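Side-chain contacts in uncharacterized protein YbaA (Shigella flexneri, PDB 2OKQ), which is of unknown function but folds as a ferredoxin-like alpha/beta domain that pairs with a second copy of itself and binds sodium ions in the crystal: residues A[27-32]-A[101-106]; A[55-60]-A[107-112]; A[86-91]-A[127-132]. All blocks are in the same frame, centred on the assembly; numbering follows the deposited sequence.

Contact 1 ties helix 100-111 to strand 27-36, contact 2 ties the same helix to the turn ending helix 40-56, and contact 3 joins strand 88-97 to the turn before strand 131-140. Contacts 1 and 2, centres about 9 Å apart, are joined where Asp29 OD2 meets Asn107 ND2 at 3.0 Å, probably in a hydrogen bond. Contact 3 lies across the chain's centre, about 19 Å from contact 1 and about 23 Å from contact 2, centre to centre. Tyr132 links it to contact 1, with its OH 2.6 Å from Asp29 OD2. A sodium ion held by Gln108 of contact 2 sits about 7 Å from the Arg103 side chain. Contacts 1 and 3 both touch the second subunit.

Contact 1 (A[27-32]-A[101-106]); sequences YVDGFV and EVRDAA
The guanidinium of Arg103 has the phenol of Tyr27 over one face and carboxylates at its edge. Tyr27 OH stands 3.9 Å above the guanidinium plane, over its centre, and Tyr27 CE2 comes within 3.5 Å of Arg103 NE on that face. The two groups are not stacked flat, since ring and guanidinium planes differ by 61°. At the edge, Arg103 NE donates to Asp29 OD1 over 2.7 Å, using the syn lone pair of that oxygen, while the longer approach to Asp29 OD2 is weak. The Asp29 carboxylate is turned steeply, 77° from the guanidinium plane. Elsewhere along the edge, Arg103 NH1 reaches Asp104 OD1 at 2.8 Å, so Arg103 links Asp29 and Asp104 in a salt-bridge network.

The Arg103 chain bends at chi2 (-98°), which lays its methylenes along the tyrosine before the head turns to Asp29: Arg103 CB and CG each lie 3.7 Å from Tyr27 CD2. These groups are buried, and their polar ends have further partners. Asp29 OD2 accepts hydrogen bonds from Tyr132 and Asn107, which should help to steady the carboxylate and probably favour its charged form. Tyr27 OH bonds to Ser68 of the second subunit, and Arg103 NH1 also forms a salt bridge with a third acid, Asp69 of that subunit, so the network runs into the dimer interface.

Tyr27 and Asp29 point from one face of strand 27-36 toward the helix, whereas Val28 between them points away and packs on Cys65 of the second subunit. Helix 100-111, together with helix 40-56, packs on one face of an antiparallel sheet of strand order 2-3-1-4, the beta-alpha-beta-beta-alpha-beta arrangement of the ferredoxin-like fold.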
ATOM      1  N   TYR A  27       8.133   9.953  -0.320  1.00 13.67           N
ATOM      2  CA  TYR A  27       6.855  10.109   0.402  1.00 13.69           C
ATOM      3  C   TYR A  27       5.781   9.276  -0.279  1.00 13.14           C
ATOM      4  O   TYR A  27       5.728   9.196  -1.512  1.00 15.07           O
ATOM      5  CB  TYR A  27       6.421  11.573   0.431  1.00 14.92           C
ATOM      6  CG  TYR A  27       5.430  11.903   1.525  1.00 13.67           C
ATOM      7  CD1 TYR A  27       5.894  12.254   2.789  1.00 14.56           C
ATOM      8  CD2 TYR A  27       4.052  11.893   1.292  1.00 14.50           C
ATOM      9  CE1 TYR A  27       5.023  12.591   3.815  1.00 12.94           C
ATOM     10  CE2 TYR A  27       3.139  12.213   2.343  1.00 13.36           C
ATOM     11  CZ  TYR A  27       3.665  12.578   3.586  1.00 15.52           C
ATOM     12  OH  TYR A  27       2.866  12.911   4.645  1.00 16.19           O
ATOM     13  N   VAL A  28       4.906   8.679   0.527  1.00 12.08           N
ATOM     14  CA  VAL A  28       3.862   7.784  -0.000  1.00 12.53           C
ATOM     15  C   VAL A  28       2.520   8.129   0.603  1.00 13.50           C
ATOM     16  O   VAL A  28       2.445   8.280   1.805  1.00 13.75           O
ATOM     17  CB  VAL A  28       4.194   6.317   0.356  1.00 14.10           C
ATOM     18  CG1 VAL A  28       3.015   5.403   0.007  1.00 13.38           C
ATOM     19  CG2 VAL A  28       5.419   5.877  -0.455  1.00 14.27           C
ATOM     20  N   ASP A  29       1.475   8.228  -0.220  1.00 12.73           N
ATOM     21  CA  ASP A  29       0.105   8.283   0.298  1.00 13.80           C
ATOM     22  C   ASP A  29      -0.418   6.870   0.220  1.00 13.59           C
ATOM     23  O   ASP A  29      -0.414   6.285  -0.852  1.00 14.14           O
ATOM     24  CB  ASP A  29      -0.770   9.187  -0.568  1.00 14.00           C
ATOM     25  CG  ASP A  29      -0.810  10.617  -0.060  1.00 16.84           C
ATOM     26  OD1 ASP A  29      -0.111  10.913   0.932  1.00 15.33           O
ATOM     27  OD2 ASP A  29      -1.577  11.409  -0.628  1.00 17.46           O
ATOM     28  N   GLY A  30      -0.803   6.320   1.363  1.00 13.80           N
ATOM     29  CA  GLY A  30      -1.334   4.940   1.407  1.00 14.44           C
ATOM     30  C   GLY A  30      -2.840   4.946   1.545  1.00 15.47           C
ATOM     31  O   GLY A  30      -3.401   5.821   2.240  1.00 14.24           O
ATOM     32  N   PHE A  31      -3.507   3.994   0.879  1.00 15.67           N
ATOM     33  CA  PHE A  31      -4.975   3.903   0.910  1.00 15.63           C
ATOM     34  C   PHE A  31      -5.318   2.433   1.122  1.00 16.88           C
ATOM     35  O   PHE A  31      -4.671   1.555   0.538  1.00 17.49           O
ATOM     36  CB  PHE A  31      -5.655   4.333  -0.406  1.00 15.28           C
ATOM     37  CG  PHE A  31      -5.321   5.726  -0.903  1.00 17.69           C
ATOM     38  CD1 PHE A  31      -6.256   6.749  -0.820  1.00 19.36           C
ATOM     39  CD2 PHE A  31      -4.102   5.992  -1.529  1.00 20.00           C
ATOM     40  CE1 PHE A  31      -5.977   8.035  -1.347  1.00 21.57           C
ATOM     41  CE2 PHE A  31      -3.812   7.269  -2.034  1.00 18.74           C
ATOM     42  CZ  PHE A  31      -4.753   8.293  -1.924  1.00 19.82           C
ATOM     43  N   VAL A  32      -6.296   2.163   1.977  1.00 15.95           N
ATOM     44  CA  VAL A  32      -6.921   0.832   2.041  1.00 16.45           C
ATOM     45  C   VAL A  32      -8.409   1.082   1.904  1.00 16.30           C
ATOM     46  O   VAL A  32      -8.968   1.922   2.611  1.00 16.40           O
ATOM     47  CB  VAL A  32      -6.604   0.064   3.325  1.00 16.20           C
ATOM     48  CG1 VAL A  32      -7.097  -1.420   3.222  1.00 18.17           C
ATOM     49  CG2 VAL A  32      -5.104   0.074   3.613  1.00 18.96           C
ATOM     50  N   GLU A 101       6.205  17.823   0.025  0.60 16.45           N
ATOM     51  CA  GLU A 101       5.773  19.081  -0.592  0.60 17.21           C
ATOM     52  C   GLU A 101       5.088  18.855  -1.949  0.60 17.47           C
ATOM     53  O   GLU A 101       4.072  19.504  -2.258  0.60 17.23           O
ATOM     54  CB  GLU A 101       6.953  20.060  -0.667  0.60 17.71           C
ATOM     55  CG  GLU A 101       7.488  20.510   0.719  0.60 17.65           C
ATOM     56  CD  GLU A 101       8.373  19.476   1.476  0.60 20.28           C
ATOM     57  OE1 GLU A 101       8.855  18.473   0.900  0.60 15.61           O
ATOM     58  OE2 GLU A 101       8.587  19.674   2.695  0.60 26.97           O
ATOM     59  N   VAL A 102       5.612  17.928  -2.756  1.00 16.85           N
ATOM     60  CA  VAL A 102       4.949  17.568  -4.009  1.00 16.67           C
ATOM     61  C   VAL A 102       3.637  16.833  -3.759  1.00 16.30           C
ATOM     62  O   VAL A 102       2.636  17.113  -4.427  1.00 16.56           O
ATOM     63  CB  VAL A 102       5.874  16.766  -4.930  1.00 17.45           C
ATOM     64  CG1 VAL A 102       5.124  16.228  -6.163  1.00 14.66           C
ATOM     65  CG2 VAL A 102       7.033  17.680  -5.370  1.00 17.99           C
ATOM     66  N   ARG A 103       3.643  15.894  -2.806  1.00 15.35           N
ATOM     67  CA  ARG A 103       2.388  15.238  -2.380  1.00 15.29           C
ATOM     68  C   ARG A 103       1.318  16.286  -1.994  1.00 15.77           C
ATOM     69  O   ARG A 103       0.169  16.211  -2.415  1.00 14.84           O
ATOM     70  CB  ARG A 103       2.661  14.299  -1.207  1.00 16.00           C
ATOM     71  CG  ARG A 103       1.404  13.639  -0.597  1.00 14.44           C
ATOM     72  CD  ARG A 103       0.955  14.391   0.653  1.00 13.93           C
ATOM     73  NE  ARG A 103       0.057  13.582   1.497  1.00 14.12           N
ATOM     74  CZ  ARG A 103      -0.380  13.969   2.689  1.00 16.45           C
ATOM     75  NH1 ARG A 103      -0.026  15.163   3.170  1.00 14.93           N
ATOM     76  NH2 ARG A 103      -1.172  13.161   3.414  1.00 17.78           N
ATOM     77  N   ASP A 104       1.697  17.278  -1.199  1.00 15.38           N
ATOM     78  CA  ASP A 104       0.703  18.282  -0.774  1.00 16.55           C
ATOM     79  C   ASP A 104       0.149  19.091  -1.958  1.00 16.39           C
ATOM     80  O   ASP A 104      -1.082  19.325  -2.036  1.00 17.28           O
ATOM     81  CB  ASP A 104       1.301  19.228   0.271  1.00 17.21           C
ATOM     82  CG  ASP A 104       1.589  18.539   1.601  1.00 18.01           C
ATOM     83  OD1 ASP A 104       0.970  17.485   1.918  1.00 18.81           O
ATOM     84  OD2 ASP A 104       2.435  19.046   2.351  1.00 18.03           O
ATOM     85  N   ALA A 105       1.046  19.534  -2.833  1.00 18.44           N
ATOM     86  CA  ALA A 105       0.663  20.297  -4.049  1.00 18.51           C
ATOM     87  C   ALA A 105      -0.252  19.483  -4.956  1.00 19.71           C
ATOM     88  O   ALA A 105      -1.295  19.972  -5.424  1.00 20.14           O
ATOM     89  CB  ALA A 105       1.897  20.745  -4.811  1.00 19.75           C
ATOM     90  N   ALA A 106       0.133  18.227  -5.192  1.00 19.27           N
ATOM     91  CA  ALA A 106      -0.652  17.318  -6.027  1.00 18.61           C
ATOM     92  C   ALA A 106      -2.078  17.129  -5.512  1.00 19.14           C
ATOM     93  O   ALA A 106      -3.035  17.248  -6.285  1.00 19.80           O
ATOM     94  CB  ALA A 106       0.079  15.952  -6.166  1.00 19.58           C
TER

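Contact 2 (A[55-60]-A[107-112]); sequences KEFGAL and NQKMMS. With NA (sodium ion), chain C.
Phe57 carries its ring with CG anti to the carbonyl carbon (chi1 -60°), which swings it toward helix 100-111, and Lys109 answers with CG also anti to its own carbonyl carbon and the chain fully extended beyond. The lysine therefore runs across the phenyl group with its methylenes, not with its ammonium. Lys109 CB sits over the centre of the Phe57 ring, 3.8 Å from the centroid and only 7° off the ring normal, a clear CH-pi contact. Further along, Lys109 CD drops to 3.5 Å from Phe57 CD1. At the far part of the ring the helix backbone takes over, with Met110 N 3.8 Å from Phe57 CE2 in an oblique approach.

Past the ring, the lysine head turns polar. One water accepts from Lys109 NZ at 2.6 Å and donates to Phe57 O, also at 2.6 Å, so the same two residues meet twice, once through carbon and once through water. That carbonyl lies in the turn ending helix 40-56, where Gly58, at positive phi, closes a Schellman motif; Gly58 N bonds back to Lys55 O.

One residue before Lys109, Gln108 points elsewhere: its chain bends at chi2, and OE1 binds a sodium ion at 2.2 Å, with a water as another ligand. Phe57 also packs on Arg115 of helix 114-118. The chemistry implies that the contact uses both characters of the lysine: its aliphatic part lies over the aromatic face, while its ammonium is hydrated by a water that also bonds to the carbonyl at the helix end.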
ATOM      1  N   LYS A  55      -0.145  11.714 -11.973  1.00 24.61           N
ATOM      2  CA  LYS A  55       1.207  11.824 -12.537  1.00 24.74           C
ATOM      3  C   LYS A  55       1.476  13.229 -13.064  1.00 25.30           C
ATOM      4  O   LYS A  55       2.571  13.751 -12.899  1.00 24.44           O
ATOM      5  CB  LYS A  55       1.409  10.808 -13.667  0.60 25.17           C
ATOM      6  CG  LYS A  55       1.284   9.337 -13.242  0.60 26.77           C
ATOM      7  CD  LYS A  55       2.627   8.689 -12.967  0.60 27.86           C
ATOM      8  CE  LYS A  55       3.257   8.183 -14.263  0.60 30.90           C
ATOM      9  NZ  LYS A  55       4.236   7.093 -14.025  0.60 32.08           N
ATOM     10  N   GLU A  56       0.465  13.821 -13.693  1.00 26.21           N
ATOM     11  CA  GLU A  56       0.554  15.189 -14.197  1.00 27.45           C
ATOM     12  C   GLU A  56       0.909  16.157 -13.064  1.00 26.95           C
ATOM     13  O   GLU A  56       1.676  17.107 -13.248  1.00 27.55           O
ATOM     14  CB  GLU A  56      -0.779  15.568 -14.854  1.00 27.19           C
ATOM     15  CG  GLU A  56      -0.878  17.003 -15.324  1.00 33.39           C
ATOM     16  CD  GLU A  56      -2.265  17.343 -15.842  1.00 37.32           C
ATOM     17  OE1 GLU A  56      -2.852  16.519 -16.566  1.00 39.28           O
ATOM     18  OE2 GLU A  56      -2.776  18.435 -15.510  1.00 41.52           O
ATOM     19  N   PHE A  57       0.367  15.886 -11.887  1.00 27.11           N
ATOM     20  CA  PHE A  57       0.557  16.749 -10.729  1.00 25.99           C
ATOM     21  C   PHE A  57       1.801  16.409  -9.904  1.00 25.18           C
ATOM     22  O   PHE A  57       2.055  17.033  -8.877  1.00 25.24           O
ATOM     23  CB  PHE A  57      -0.700  16.731  -9.859  1.00 27.80           C
ATOM     24  CG  PHE A  57      -1.945  17.219 -10.567  1.00 30.13           C
ATOM     25  CD1 PHE A  57      -1.873  18.191 -11.564  1.00 36.74           C
ATOM     26  CD2 PHE A  57      -3.184  16.723 -10.214  1.00 33.39           C
ATOM     27  CE1 PHE A  57      -3.028  18.642 -12.214  1.00 35.71           C
ATOM     28  CE2 PHE A  57      -4.342  17.176 -10.848  1.00 36.31           C
ATOM     29  CZ  PHE A  57      -4.255  18.130 -11.848  1.00 35.73           C
ATOM     30  N   GLY A  58       2.587  15.440 -10.354  1.00 22.92           N
ATOM     31  CA  GLY A  58       3.882  15.183  -9.712  1.00 21.61           C
ATOM     32  C   GLY A  58       4.072  13.805  -9.066  1.00 19.70           C
ATOM     33  O   GLY A  58       5.161  13.504  -8.553  1.00 19.40           O
ATOM     34  N   ALA A  59       3.020  12.989  -9.062  1.00 20.03           N
ATOM     35  CA  ALA A  59       3.153  11.592  -8.600  1.00 18.00           C
ATOM     36  C   ALA A  59       4.111  10.786  -9.469  1.00 18.69           C
ATOM     37  O   ALA A  59       4.128  10.939 -10.703  1.00 19.11           O
ATOM     38  CB  ALA A  59       1.807  10.911  -8.556  1.00 16.83           C
ATOM     39  N   LEU A  60       4.888   9.914  -8.822  1.00 16.41           N
ATOM     40  CA  LEU A  60       5.863   9.066  -9.507  1.00 17.74           C
ATOM     41  C   LEU A  60       5.205   7.780  -9.987  1.00 17.63           C
ATOM     42  O   LEU A  60       5.574   7.252 -11.044  1.00 18.83           O
ATOM     43  CB  LEU A  60       7.029   8.720  -8.579  1.00 18.09           C
ATOM     44  CG  LEU A  60       7.840   9.893  -8.038  1.00 19.69           C
ATOM     45  CD1 LEU A  60       8.701   9.435  -6.891  1.00 20.34           C
ATOM     46  CD2 LEU A  60       8.716  10.536  -9.126  1.00 23.92           C
ATOM     47  N   ASN A 107      -2.233  16.849  -4.213  1.00 18.01           N
ATOM     48  CA  ASN A 107      -3.545  16.650  -3.614  1.00 18.04           C
ATOM     49  C   ASN A 107      -4.406  17.913  -3.662  1.00 19.02           C
ATOM     50  O   ASN A 107      -5.606  17.842  -3.938  1.00 19.15           O
ATOM     51  CB  ASN A 107      -3.441  16.098  -2.195  1.00 17.57           C
ATOM     52  CG  ASN A 107      -2.922  14.671  -2.176  1.00 20.93           C
ATOM     53  OD1 ASN A 107      -3.126  13.919  -3.135  1.00 19.85           O
ATOM     54  ND2 ASN A 107      -2.240  14.298  -1.101  1.00 16.68           N
ATOM     55  N   GLN A 108      -3.787  19.067  -3.453  1.00 19.30           N
ATOM     56  CA  GLN A 108      -4.530  20.326  -3.557  1.00 21.28           C
ATOM     57  C   GLN A 108      -5.076  20.535  -4.977  1.00 22.94           C
ATOM     58  O   GLN A 108      -6.258  20.905  -5.151  1.00 22.70           O
ATOM     59  CB  GLN A 108      -3.654  21.512  -3.148  1.00 21.04           C
ATOM     60  CG  GLN A 108      -4.478  22.741  -2.697  1.00 21.48           C
ATOM     61  CD  GLN A 108      -5.113  22.558  -1.331  1.00 21.51           C
ATOM     62  OE1 GLN A 108      -4.416  22.425  -0.332  1.00 21.56           O
ATOM     63  NE2 GLN A 108      -6.450  22.524  -1.281  1.00 22.98           N
ATOM     64  N   LYS A 109      -4.221  20.288  -5.966  1.00 24.97           N
ATOM     65  CA  LYS A 109      -4.593  20.355  -7.388  1.00 28.67           C
ATOM     66  C   LYS A 109      -5.703  19.385  -7.746  1.00 30.38           C
ATOM     67  O   LYS A 109      -6.682  19.771  -8.385  1.00 29.91           O
ATOM     68  CB  LYS A 109      -3.397  20.082  -8.292  1.00 29.51           C
ATOM     69  CG  LYS A 109      -2.343  21.147  -8.295  1.00 32.18           C
ATOM     70  CD  LYS A 109      -1.188  20.713  -9.168  1.00 37.65           C
ATOM     71  CE  LYS A 109      -0.052  21.699  -9.086  1.00 41.34           C
ATOM     72  NZ  LYS A 109       1.140  21.175  -9.808  1.00 46.23           N
ATOM     73  N   MET A 110      -5.537  18.130  -7.335  0.60 30.93           N
ATOM     74  CA  MET A 110      -6.523  17.096  -7.583  0.60 32.21           C
ATOM     75  C   MET A 110      -7.899  17.568  -7.138  0.60 33.11           C
ATOM     76  O   MET A 110      -8.865  17.460  -7.889  0.60 33.44           O
ATOM     77  CB  MET A 110      -6.128  15.793  -6.873  0.60 31.91           C
ATOM     78  CG  MET A 110      -7.075  14.632  -7.106  0.60 33.26           C
ATOM     79  SD  MET A 110      -7.290  14.228  -8.850  0.60 35.14           S
ATOM     80  CE  MET A 110      -5.791  13.323  -9.222  0.60 34.04           C
ATOM     81  N   MET A 111      -7.969  18.127  -5.932  1.00 33.62           N
ATOM     82  CA  MET A 111      -9.218  18.586  -5.357  1.00 35.75           C
ATOM     83  C   MET A 111      -9.824  19.774  -6.105  1.00 36.95           C
ATOM     84  O   MET A 111     -11.020  19.997  -6.016  1.00 37.97           O
ATOM     85  CB  MET A 111      -9.039  18.897  -3.881  1.00 35.89           C
ATOM     86  CG  MET A 111      -8.778  17.625  -3.070  1.00 38.21           C
ATOM     87  SD  MET A 111      -8.805  17.916  -1.312  1.00 41.19           S
ATOM     88  CE  MET A 111     -10.530  18.333  -1.091  1.00 43.89           C
ATOM     89  N   SER A 112      -9.003  20.522  -6.834  1.00 38.79           N
ATOM     90  CA  SER A 112      -9.519  21.665  -7.597  1.00 40.43           C
ATOM     91  C   SER A 112      -9.649  21.342  -9.090  1.00 41.25           C
ATOM     92  O   SER A 112      -9.867  22.241  -9.910  1.00 40.84           O
ATOM     93  CB  SER A 112      -8.655  22.909  -7.370  1.00 40.68           C
ATOM     94  OG  SER A 112      -7.372  22.771  -7.953  1.00 42.31           O
TER
HETATM   95 NA    NA C 118      -4.002  21.241   1.458  1.00 18.44          NA
HETATM   96  O   HOH W   1       2.281  19.525  -8.098  1.00 42.74           O
HETATM   97  O   HOH W   2      -2.567  19.633   0.239  1.00 20.70           O

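Contact 3 (A[86-91]-A[127-132]); sequences ENEEVV and GKRMIY
Glu88 OE1 is gripped by two donors, Arg129 NH1 at 2.7 Å and the backbone N of Glu85. The bond from Arg129 is one half of a bidentate, end-on salt bridge that crosses over one strand of the ferredoxin-like fold's sheet: it joins the start of strand 88-97 to the turn leading into strand 131-140, with strand 27-36 running between them. Both side chains touch Ala34 of that middle strand.

In the other half, Arg129 NH2 meets Glu88 OE2 at 2.7 Å along an almost straight line (177°). Each oxygen presents its syn lone pair, and carboxylate and guanidinium lie nearly coplanar, 19° apart, so the paired bonds should restrict rotation of both groups. The two side chains come from opposite directions. Glu88 reaches out with its chain extended beyond CG, while Arg129 bends at chi3 (-65°) to set its NH1 and NH2 edge squarely before the acid.

Buried as it is, the guanidinium is well supplied with acceptors. NH1 also donates to Val82 O, and NE forms a salt bridge with Asp126, so the guanidinium lies between two acids, and its charge would probably help to keep both carboxylates ionised. The second subunit closes in here as well: Val75 of that chain packs on Arg129, and the backbone oxygen Arg129 O is hydrogen-bonded to Thr76 OG1 of the same subunit.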
ATOM      1  N   GLU A  86     -19.789  -8.255   3.573  1.00 32.96           N
ATOM      2  CA  GLU A  86     -19.658  -9.579   2.968  1.00 33.25           C
ATOM      3  C   GLU A  86     -19.451  -9.553   1.456  1.00 32.88           C
ATOM      4  O   GLU A  86     -18.738 -10.391   0.901  1.00 33.50           O
ATOM      5  CB  GLU A  86     -20.841 -10.470   3.384  1.00 33.97           C
ATOM      6  CG  GLU A  86     -20.784 -10.813   4.863  1.00 39.58           C
ATOM      7  CD  GLU A  86     -21.906 -11.729   5.338  1.00 46.77           C
ATOM      8  OE1 GLU A  86     -22.085 -12.832   4.762  1.00 50.56           O
ATOM      9  OE2 GLU A  86     -22.594 -11.350   6.315  1.00 48.90           O
ATOM     10  N   ASN A  87     -20.043  -8.565   0.804  1.00 32.20           N
ATOM     11  CA  ASN A  87     -19.991  -8.421  -0.648  1.00 31.90           C
ATOM     12  C   ASN A  87     -18.762  -7.640  -1.143  1.00 30.96           C
ATOM     13  O   ASN A  87     -18.641  -7.336  -2.343  1.00 31.26           O
ATOM     14  CB  ASN A  87     -21.258  -7.688  -1.113  1.00 32.61           C
ATOM     15  CG  ASN A  87     -21.331  -6.253  -0.585  1.00 34.88           C
ATOM     16  OD1 ASN A  87     -21.217  -6.011   0.619  1.00 39.56           O
ATOM     17  ND2 ASN A  87     -21.512  -5.300  -1.489  1.00 41.79           N
ATOM     18  N   GLU A  88     -17.872  -7.300  -0.222  1.00 29.72           N
ATOM     19  CA  GLU A  88     -16.771  -6.380  -0.528  1.00 27.19           C
ATOM     20  C   GLU A  88     -15.420  -7.081  -0.437  1.00 25.61           C
ATOM     21  O   GLU A  88     -15.281  -8.045   0.294  1.00 24.70           O
ATOM     22  CB  GLU A  88     -16.783  -5.201   0.437  1.00 27.33           C
ATOM     23  CG  GLU A  88     -18.026  -4.342   0.380  1.00 29.74           C
ATOM     24  CD  GLU A  88     -17.984  -3.171   1.334  1.00 25.92           C
ATOM     25  OE1 GLU A  88     -17.459  -3.312   2.440  1.00 28.90           O
ATOM     26  OE2 GLU A  88     -18.501  -2.096   0.969  1.00 29.30           O
ATOM     27  N   GLU A  89     -14.437  -6.558  -1.174  1.00 23.95           N
ATOM     28  CA  GLU A  89     -13.045  -7.030  -1.125  1.00 24.25           C
ATOM     29  C   GLU A  89     -12.162  -5.856  -0.745  1.00 22.84           C
ATOM     30  O   GLU A  89     -12.538  -4.712  -0.983  1.00 23.77           O
ATOM     31  CB  GLU A  89     -12.590  -7.512  -2.501  1.00 25.09           C
ATOM     32  CG  GLU A  89     -13.311  -8.770  -3.017  1.00 30.15           C
ATOM     33  CD  GLU A  89     -12.754 -10.056  -2.442  1.00 37.69           C
ATOM     34  OE1 GLU A  89     -12.010 -10.022  -1.437  1.00 40.64           O
ATOM     35  OE2 GLU A  89     -13.077 -11.122  -3.004  1.00 42.67           O
ATOM     36  N   VAL A  90     -10.992  -6.151  -0.185  1.00 20.93           N
ATOM     37  CA  VAL A  90     -10.054  -5.106   0.260  1.00 18.53           C
ATOM     38  C   VAL A  90      -9.107  -4.741  -0.868  1.00 17.97           C
ATOM     39  O   VAL A  90      -8.589  -5.618  -1.558  1.00 16.69           O
ATOM     40  CB  VAL A  90      -9.239  -5.565   1.483  1.00 19.08           C
ATOM     41  CG1 VAL A  90      -8.226  -4.476   1.887  1.00 19.38           C
ATOM     42  CG2 VAL A  90     -10.186  -5.847   2.665  1.00 16.89           C
ATOM     43  N   VAL A  91      -8.915  -3.431  -1.080  1.00 16.44           N
ATOM     44  CA  VAL A  91      -7.917  -2.952  -2.023  1.00 17.06           C
ATOM     45  C   VAL A  91      -6.805  -2.271  -1.215  1.00 16.66           C
ATOM     46  O   VAL A  91      -7.099  -1.518  -0.308  1.00 16.35           O
ATOM     47  CB  VAL A  91      -8.560  -1.979  -3.054  1.00 18.34           C
ATOM     48  CG1 VAL A  91      -7.510  -1.300  -3.925  1.00 21.11           C
ATOM     49  CG2 VAL A  91      -9.544  -2.714  -3.917  1.00 20.36           C
ATOM     50  N   GLY A 127     -16.643   5.906   0.616  1.00 35.37           N
ATOM     51  CA  GLY A 127     -15.604   6.850   1.022  1.00 33.94           C
ATOM     52  C   GLY A 127     -15.390   6.974   2.519  1.00 33.19           C
ATOM     53  O   GLY A 127     -14.291   7.300   2.958  1.00 32.75           O
ATOM     54  N   LYS A 128     -16.434   6.706   3.306  1.00 31.98           N
ATOM     55  CA  LYS A 128     -16.358   6.802   4.764  1.00 31.32           C
ATOM     56  C   LYS A 128     -15.444   5.760   5.362  1.00 30.37           C
ATOM     57  O   LYS A 128     -14.783   6.002   6.377  1.00 29.92           O
ATOM     58  CB  LYS A 128     -17.749   6.656   5.384  1.00 32.83           C
ATOM     59  CG  LYS A 128     -18.548   7.927   5.416  1.00 36.67           C
ATOM     60  CD  LYS A 128     -19.946   7.620   5.950  1.00 42.68           C
ATOM     61  CE  LYS A 128     -20.724   8.881   6.283  1.00 46.21           C
ATOM     62  NZ  LYS A 128     -22.041   8.526   6.901  1.00 49.02           N
ATOM     63  N   ARG A 129     -15.401   4.594   4.726  1.00 28.18           N
ATOM     64  CA  ARG A 129     -14.665   3.472   5.274  1.00 26.89           C
ATOM     65  C   ARG A 129     -13.238   3.345   4.720  1.00 26.02           C
ATOM     66  O   ARG A 129     -12.445   2.587   5.255  1.00 26.04           O
ATOM     67  CB  ARG A 129     -15.471   2.181   5.117  1.00 26.49           C
ATOM     68  CG  ARG A 129     -16.571   2.113   6.172  1.00 27.34           C
ATOM     69  CD  ARG A 129     -17.417   0.859   6.059  1.00 26.02           C
ATOM     70  NE  ARG A 129     -18.169   0.809   4.813  1.00 29.57           N
ATOM     71  CZ  ARG A 129     -18.044  -0.144   3.898  1.00 29.09           C
ATOM     72  NH1 ARG A 129     -17.154  -1.121   4.065  1.00 30.99           N
ATOM     73  NH2 ARG A 129     -18.789  -0.106   2.805  1.00 29.67           N
ATOM     74  N   MET A 130     -12.924   4.115   3.680  1.00 24.60           N
ATOM     75  CA  MET A 130     -11.547   4.228   3.175  1.00 23.23           C
ATOM     76  C   MET A 130     -10.625   4.689   4.313  1.00 22.37           C
ATOM     77  O   MET A 130     -10.997   5.572   5.097  1.00 22.96           O
ATOM     78  CB  MET A 130     -11.503   5.218   2.004  0.50 23.41           C
ATOM     79  CG  MET A 130     -10.116   5.457   1.372  0.50 23.54           C
ATOM     80  SD  MET A 130     -10.145   6.639  -0.003  0.50 22.18           S
ATOM     81  CE  MET A 130     -10.539   8.151   0.889  0.50 22.27           C
ATOM     82  N   ILE A 131      -9.436   4.106   4.428  1.00 19.85           N
ATOM     83  CA  ILE A 131      -8.442   4.666   5.346  1.00 18.10           C
ATOM     84  C   ILE A 131      -7.302   5.233   4.497  1.00 18.26           C
ATOM     85  O   ILE A 131      -7.042   4.737   3.406  1.00 16.26           O
ATOM     86  CB  ILE A 131      -7.948   3.674   6.406  1.00 19.67           C
ATOM     87  CG1 ILE A 131      -7.224   2.466   5.775  1.00 19.00           C
ATOM     88  CG2 ILE A 131      -9.132   3.215   7.281  1.00 18.41           C
ATOM     89  CD1 ILE A 131      -6.701   1.440   6.832  1.00 23.03           C
ATOM     90  N   TYR A 132      -6.664   6.292   4.996  1.00 16.93           N
ATOM     91  CA  TYR A 132      -5.738   7.077   4.163  1.00 16.56           C
ATOM     92  C   TYR A 132      -4.728   7.758   5.051  1.00 15.64           C
ATOM     93  O   TYR A 132      -5.064   8.175   6.152  1.00 15.56           O
ATOM     94  CB  TYR A 132      -6.513   8.168   3.413  1.00 17.82           C
ATOM     95  CG  TYR A 132      -5.615   9.252   2.849  1.00 18.53           C
ATOM     96  CD1 TYR A 132      -4.865   9.023   1.693  1.00 16.71           C
ATOM     97  CD2 TYR A 132      -5.505  10.502   3.482  1.00 19.76           C
ATOM     98  CE1 TYR A 132      -4.029  10.022   1.158  1.00 19.80           C
ATOM     99  CE2 TYR A 132      -4.669  11.502   2.963  1.00 18.19           C
ATOM    100  CZ  TYR A 132      -3.944  11.255   1.804  1.00 19.49           C
ATOM    101  OH  TYR A 132      -3.122  12.223   1.279  1.00 18.17           O
TER